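Local atomic coordinates of fructuronate-tagaturonate epimerase UxaE from Cohnella laeviribosi in complex with 1 glycerol (Cohnella laeviribosi, PDB entry 6IL9), a protein that probably interconverts D-fructuronate and D-tagaturonate by epimerisation, using a zinc-containing TIM-barrel fold. Residues L100-P105 and E470-A475; N371-V376 and L437-Y442. All blocks are in the same frame, centred on the assembly; numbering follows the deposited sequence.

Interaction 1 (L100-P105 and E470-A475); sequences LGIAGP and EDYEAA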
loop_
_atom_site.group_PDB
_atom_site.type_symbol
_atom_site.label_atom_id
_atom_site.label_comp_id
_atom_site.label_asym_id
_atom_site.label_seq_id
_atom_site.Cartn_x
_atom_site.Cartn_y
_atom_site.Cartn_z
ATOM N N LEU A 100 -0.011 2.492 -10.880
ATOM C CA LEU A 100 -0.425 2.778 -12.245
ATOM C C LEU A 100 -1.769 3.468 -12.336
ATOM O O LEU A 100 -2.019 4.174 -13.317
ATOM C CB LEU A 100 -0.485 1.479 -13.059
ATOM C CG LEU A 100 0.795 0.642 -13.064
ATOM C CD1 LEU A 100 0.530 -0.703 -13.726
ATOM C CD2 LEU A 100 1.912 1.399 -13.783
ATOM N N GLY A 101 -2.642 3.276 -11.351
ATOM C CA GLY A 101 -3.978 3.819 -11.435
ATOM C C GLY A 101 -4.983 2.987 -12.206
ATOM O O GLY A 101 -6.092 3.481 -12.464
ATOM N N ILE A 102 -4.649 1.749 -12.577
ATOM C CA ILE A 102 -5.534 0.892 -13.363
ATOM C C ILE A 102 -5.890 -0.412 -12.660
ATOM O O ILE A 102 -6.573 -1.249 -13.257
ATOM C CB ILE A 102 -4.934 0.579 -14.749
ATOM C CG1 ILE A 102 -3.619 -0.187 -14.608
ATOM C CG2 ILE A 102 -4.753 1.858 -15.556
ATOM C CD1 ILE A 102 -3.038 -0.676 -15.950
ATOM N N ALA A 103 -5.435 -0.630 -11.430
ATOM C CA ALA A 103 -5.680 -1.905 -10.757
ATOM C C ALA A 103 -6.900 -1.891 -9.843
ATOM O O ALA A 103 -7.281 -2.949 -9.326
ATOM C CB ALA A 103 -4.462 -2.319 -9.924
ATOM N N GLY A 104 -7.518 -0.740 -9.650
ATOM C CA GLY A 104 -8.632 -0.608 -8.737
ATOM C C GLY A 104 -9.743 -1.621 -8.939
ATOM O O GLY A 104 -10.143 -2.324 -8.004
ATOM N N PRO A 105 -10.286 -1.704 -10.161
ATOM C CA PRO A 105 -11.406 -2.637 -10.384
ATOM C C PRO A 105 -11.055 -4.083 -10.095
ATOM O O PRO A 105 -11.825 -4.777 -9.413
ATOM C CB PRO A 105 -11.754 -2.413 -11.860
ATOM C CG PRO A 105 -11.317 -0.998 -12.125
ATOM C CD PRO A 105 -10.049 -0.831 -11.327
ATOM N N GLU A 470 -9.252 -7.042 -19.419
ATOM C CA GLU A 470 -9.853 -8.231 -18.828
ATOM C C GLU A 470 -8.785 -9.218 -18.371
ATOM O O GLU A 470 -8.927 -9.845 -17.317
ATOM C CB GLU A 470 -10.810 -8.899 -19.815
ATOM C CG GLU A 470 -12.267 -8.550 -19.575
ATOM C CD GLU A 470 -13.212 -9.383 -20.428
ATOM O OE1 GLU A 470 -14.433 -9.346 -20.159
ATOM O OE2 GLU A 470 -12.737 -10.071 -21.363
ATOM N N ASP A 471 -7.703 -9.358 -19.145
ATOM C CA ASP A 471 -6.611 -10.240 -18.733
ATOM C C ASP A 471 -5.955 -9.738 -17.458
ATOM O O ASP A 471 -5.622 -10.535 -16.579
ATOM C CB ASP A 471 -5.550 -10.355 -19.833
ATOM C CG ASP A 471 -6.013 -11.168 -21.029
ATOM O OD1 ASP A 471 -7.098 -11.782 -20.979
ATOM O OD2 ASP A 471 -5.269 -11.197 -22.032
ATOM N N TYR A 472 -5.725 -8.422 -17.360
ATOM C CA TYR A 472 -5.078 -7.871 -16.171
ATOM C C TYR A 472 -5.937 -8.099 -14.934
ATOM O O TYR A 472 -5.429 -8.487 -13.871
ATOM C CB TYR A 472 -4.796 -6.372 -16.373
ATOM C CG TYR A 472 -4.057 -5.688 -15.214
ATOM C CD1 TYR A 472 -2.931 -6.271 -14.633
ATOM C CD2 TYR A 472 -4.479 -4.455 -14.722
ATOM C CE1 TYR A 472 -2.259 -5.645 -13.589
ATOM C CE2 TYR A 472 -3.806 -3.822 -13.672
ATOM C CZ TYR A 472 -2.687 -4.423 -13.118
ATOM O OH TYR A 472 -1.992 -3.825 -12.078
ATOM N N GLU A 473 -7.248 -7.882 -15.053
ATOM C CA GLU A 473 -8.102 -8.054 -13.886
ATOM C C GLU A 473 -8.222 -9.516 -13.488
ATOM O O GLU A 473 -8.280 -9.822 -12.291
ATOM C CB GLU A 473 -9.457 -7.418 -14.159
ATOM C CG GLU A 473 -9.271 -5.931 -14.300
ATOM C CD GLU A 473 -10.503 -5.191 -14.702
ATOM O OE1 GLU A 473 -11.561 -5.827 -14.909
ATOM O OE2 GLU A 473 -10.395 -3.949 -14.816
ATOM N N ALA A 474 -8.206 -10.436 -14.459
ATOM C CA ALA A 474 -8.190 -11.856 -14.109
ATOM C C ALA A 474 -6.904 -12.214 -13.389
ATOM O O ALA A 474 -6.901 -13.042 -12.468
ATOM C CB ALA A 474 -8.343 -12.720 -15.361
ATOM N N ALA A 475 -5.795 -11.609 -13.811
ATOM C CA ALA A 475 -4.525 -11.866 -13.146
ATOM C C ALA A 475 -4.535 -11.340 -11.716
ATOM O O ALA A 475 -4.034 -12.005 -10.802
ATOM C CB ALA A 475 -3.386 -11.245 -13.946
HETATM O O HOH W 1 -8.297 -3.348 -12.611
HETATM O O HOH W 2 -7.749 -2.938 -15.986
#
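On the loop between the first barrel strand and helix 104-111, and at the start of that helix, the chain meets the C-terminal helix 469-487 through the side chains of Tyr472 and Glu473. With CG anti to the backbone N (chi1 -177°), the ring of Tyr472 reaches the loop. Ile102 crosses it at about a right angle, its CG1 lying 3.8 Å from Tyr472 CE2, while Ala103 CB sits 3.6 Å from Tyr472 OH. That hydroxyl is hydrogen-bonded to the carbonyl O of Asn371, which fixes the far end of the ring. Were the ring cut back to an alanine, Ile102 and Ala103 would probably lose their aromatic neighbour and the Asn371 carbonyl its hydroxyl partner. One helix position on, the extended chain of Glu473 brings OE2 to 3.6 Å from Pro105 CB, and its OE1 is bonded to Gln109. Two waters lie between Ile102 O and Glu473 OE2 and can bridge them: water 1 is 2.8 Å from Ile102 O and 3.1 Å from Glu473 OE2, and water 2 is held only weakly at the carbonyl. The result is a C-terminal helix docked, partly through water, on the first beta-alpha connection of a TIM barrel.

Interaction 2 (N371-V376 and L437-Y442); sequences NWLEAV and LLHITY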
loop_
_atom_site.group_PDB
_atom_site.type_symbol
_atom_site.label_atom_id
_atom_site.label_comp_id
_atom_site.label_asym_id
_atom_site.label_seq_id
_atom_site.Cartn_x
_atom_site.Cartn_y
_atom_site.Cartn_z
ATOM N N ASN A 371 1.366 -5.599 -7.837
ATOM C CA ASN A 371 0.303 -5.273 -8.776
ATOM C C ASN A 371 0.863 -4.676 -10.061
ATOM O O ASN A 371 0.296 -4.880 -11.147
ATOM C CB ASN A 371 -0.683 -4.337 -8.071
ATOM C CG ASN A 371 -1.227 -4.953 -6.793
ATOM O OD1 ASN A 371 -1.792 -6.047 -6.824
ATOM N ND2 ASN A 371 -1.036 -4.278 -5.666
ATOM N N TRP A 372 1.990 -3.963 -9.950
ATOM C CA TRP A 372 2.742 -3.530 -11.120
ATOM C C TRP A 372 3.381 -4.725 -11.826
ATOM O O TRP A 372 3.380 -4.800 -13.059
ATOM C CB TRP A 372 3.785 -2.491 -10.676
ATOM C CG TRP A 372 5.125 -2.513 -11.352
ATOM C CD1 TRP A 372 6.296 -3.034 -10.853
ATOM C CD2 TRP A 372 5.453 -1.937 -12.620
ATOM N NE1 TRP A 372 7.321 -2.841 -11.749
ATOM C CE2 TRP A 372 6.833 -2.158 -12.837
ATOM C CE3 TRP A 372 4.718 -1.250 -13.591
ATOM C CZ2 TRP A 372 7.488 -1.726 -13.998
ATOM C CZ3 TRP A 372 5.371 -0.814 -14.737
ATOM C CH2 TRP A 372 6.740 -1.065 -14.933
ATOM N N LEU A 373 3.903 -5.692 -11.066
ATOM C CA LEU A 373 4.511 -6.839 -11.731
ATOM C C LEU A 373 3.476 -7.674 -12.481
ATOM O O LEU A 373 3.807 -8.293 -13.498
ATOM C CB LEU A 373 5.269 -7.713 -10.723
ATOM C CG LEU A 373 6.574 -7.150 -10.167
ATOM C CD1 LEU A 373 7.233 -8.169 -9.228
ATOM C CD2 LEU A 373 7.560 -6.744 -11.273
ATOM N N GLU A 374 2.223 -7.710 -12.013
ATOM C CA GLU A 374 1.202 -8.405 -12.794
ATOM C C GLU A 374 0.910 -7.687 -14.103
ATOM O O GLU A 374 0.586 -8.337 -15.102
ATOM C CB GLU A 374 -0.086 -8.554 -11.995
ATOM C CG GLU A 374 0.014 -9.579 -10.873
ATOM C CD GLU A 374 0.439 -10.958 -11.346
ATOM O OE1 GLU A 374 -0.003 -11.409 -12.434
ATOM O OE2 GLU A 374 1.220 -11.607 -10.609
ATOM N N ALA A 375 1.019 -6.360 -14.117
ATOM C CA ALA A 375 0.875 -5.629 -15.376
ATOM C C ALA A 375 2.040 -5.932 -16.310
ATOM O O ALA A 375 1.848 -6.138 -17.519
ATOM C CB ALA A 375 0.769 -4.126 -15.098
ATOM N N VAL A 376 3.256 -5.982 -15.759
ATOM C CA VAL A 376 4.421 -6.362 -16.554
ATOM C C VAL A 376 4.242 -7.764 -17.123
ATOM O O VAL A 376 4.574 -8.024 -18.289
ATOM C CB VAL A 376 5.705 -6.256 -15.707
ATOM C CG1 VAL A 376 6.896 -6.863 -16.474
ATOM C CG2 VAL A 376 5.997 -4.806 -15.349
ATOM N N LEU A 437 14.202 -7.269 -10.405
ATOM C CA LEU A 437 14.703 -6.352 -11.422
ATOM C C LEU A 437 13.592 -5.440 -11.915
ATOM O O LEU A 437 13.766 -4.220 -11.996
ATOM C CB LEU A 437 15.288 -7.155 -12.581
ATOM C CG LEU A 437 15.613 -6.401 -13.868
ATOM C CD1 LEU A 437 16.811 -5.491 -13.628
ATOM C CD2 LEU A 437 15.876 -7.384 -15.010
ATOM N N LEU A 438 12.437 -6.024 -12.246
ATOM C CA LEU A 438 11.320 -5.233 -12.759
ATOM C C LEU A 438 10.562 -4.518 -11.643
ATOM O O LEU A 438 10.011 -3.435 -11.875
ATOM C CB LEU A 438 10.369 -6.132 -13.565
ATOM C CG LEU A 438 10.655 -6.324 -15.068
ATOM C CD1 LEU A 438 10.470 -5.029 -15.828
ATOM C CD2 LEU A 438 12.066 -6.888 -15.336
ATOM N N HIS A 439 10.542 -5.087 -10.432
ATOM C CA HIS A 439 9.766 -4.503 -9.335
ATOM C C HIS A 439 10.278 -3.109 -9.015
ATOM O O HIS A 439 9.505 -2.152 -8.924
ATOM C CB HIS A 439 9.870 -5.414 -8.097
ATOM C CG HIS A 439 8.937 -5.065 -6.970
ATOM N ND1 HIS A 439 8.949 -3.843 -6.326
ATOM C CD2 HIS A 439 7.992 -5.809 -6.343
ATOM C CE1 HIS A 439 8.040 -3.841 -5.367
ATOM N NE2 HIS A 439 7.447 -5.025 -5.352
ATOM N N ILE A 440 11.598 -2.980 -8.887
ATOM C CA ILE A 440 12.219 -1.799 -8.313
ATOM C C ILE A 440 12.479 -0.715 -9.356
ATOM O O ILE A 440 12.649 0.457 -8.989
ATOM C CB ILE A 440 13.487 -2.310 -7.598
ATOM C CG1 ILE A 440 13.180 -2.750 -6.172
ATOM C CG2 ILE A 440 14.609 -1.355 -7.613
ATOM C CD1 ILE A 440 12.285 -3.901 -6.039
ATOM N N THR A 441 12.446 -1.064 -10.642
ATOM C CA THR A 441 12.712 -0.134 -11.732
ATOM C C THR A 441 11.436 0.484 -12.299
ATOM O O THR A 441 11.487 1.093 -13.368
ATOM C CB THR A 441 13.503 -0.824 -12.854
ATOM O OG1 THR A 441 12.844 -2.031 -13.273
ATOM C CG2 THR A 441 14.951 -1.153 -12.402
ATOM N N TYR A 442 10.304 0.363 -11.598
ATOM C CA TYR A 442 9.040 0.902 -12.118
ATOM C C TYR A 442 9.144 2.390 -12.426
ATOM O O TYR A 442 8.630 2.855 -13.456
ATOM C CB TYR A 442 7.906 0.657 -11.118
ATOM C CG TYR A 442 8.042 1.453 -9.830
ATOM C CD1 TYR A 442 8.939 1.073 -8.840
ATOM C CD2 TYR A 442 7.290 2.606 -9.618
ATOM C CE1 TYR A 442 9.071 1.810 -7.667
ATOM C CE2 TYR A 442 7.416 3.347 -8.452
ATOM C CZ TYR A 442 8.311 2.947 -7.484
ATOM O OH TYR A 442 8.424 3.679 -6.328
#
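Trp372 and the backbone of Leu438 share the one direct hydrogen bond between these segments: indole NE1 donates to Leu438 O at 2.8 Å, nearly straight (163°). The oxygen lies in the indole plane, whereas the N-H reaches it from above the carbonyl plane. Tyr442 CB rests over one indole face in a CH-pi contact, 3.7 Å from the centroid of the five-membered ring, and Val376 CG2 lies against the opposite face, so the indole is held between them, which with the NE1 bond should limit its turning. Leu373 wedges its two methyls against the other helix, CD2 at 3.7 Å from Leu438 CB and CD1 at 3.8 Å from His439 CD2. With CG anti to its backbone N (chi1 -170°), the His439 ring lies against Leu373 while NE2 hydrogen-bonds a phosphate oxygen of the phosphoserine at position 346. Farther out, Arg99 bonds to His439 O and makes a cation-pi contact with Tyr442, whose hydroxyl is paired with Tyr405. Helix 432-440 thus packs against helix 369-382, which follows the last barrel strand, and brings the His439 side chain to about 5 Å from the bound glycerol and about 11 Å from the zinc ion, consistent with a place near the active site of a TIM barrel.

In the fold
The centres of the two contacts lie about 14 Å apart, and helix 369-382 ties them together. In chain order the segments run 100-105, 371-376, 437-442 and 470-475, so interaction 1 brackets interaction 2. Helix 369-382 faces helix 432-440 in interaction 2, and its residues also touch both segments of interaction 1: Leu100 CD1 lies 3.7 Å from Ala375 CB, and Ala475 CB lies 3.7 Å from Glu374 OE1. Segments 100-105 and 371-376 follow the first and last barrel strands, 93-96 and 363-367, which adjoin in the closed barrel. Helices 432-440 and 469-487 therefore pack around that seam, with interaction 2 being nearer the glycerol.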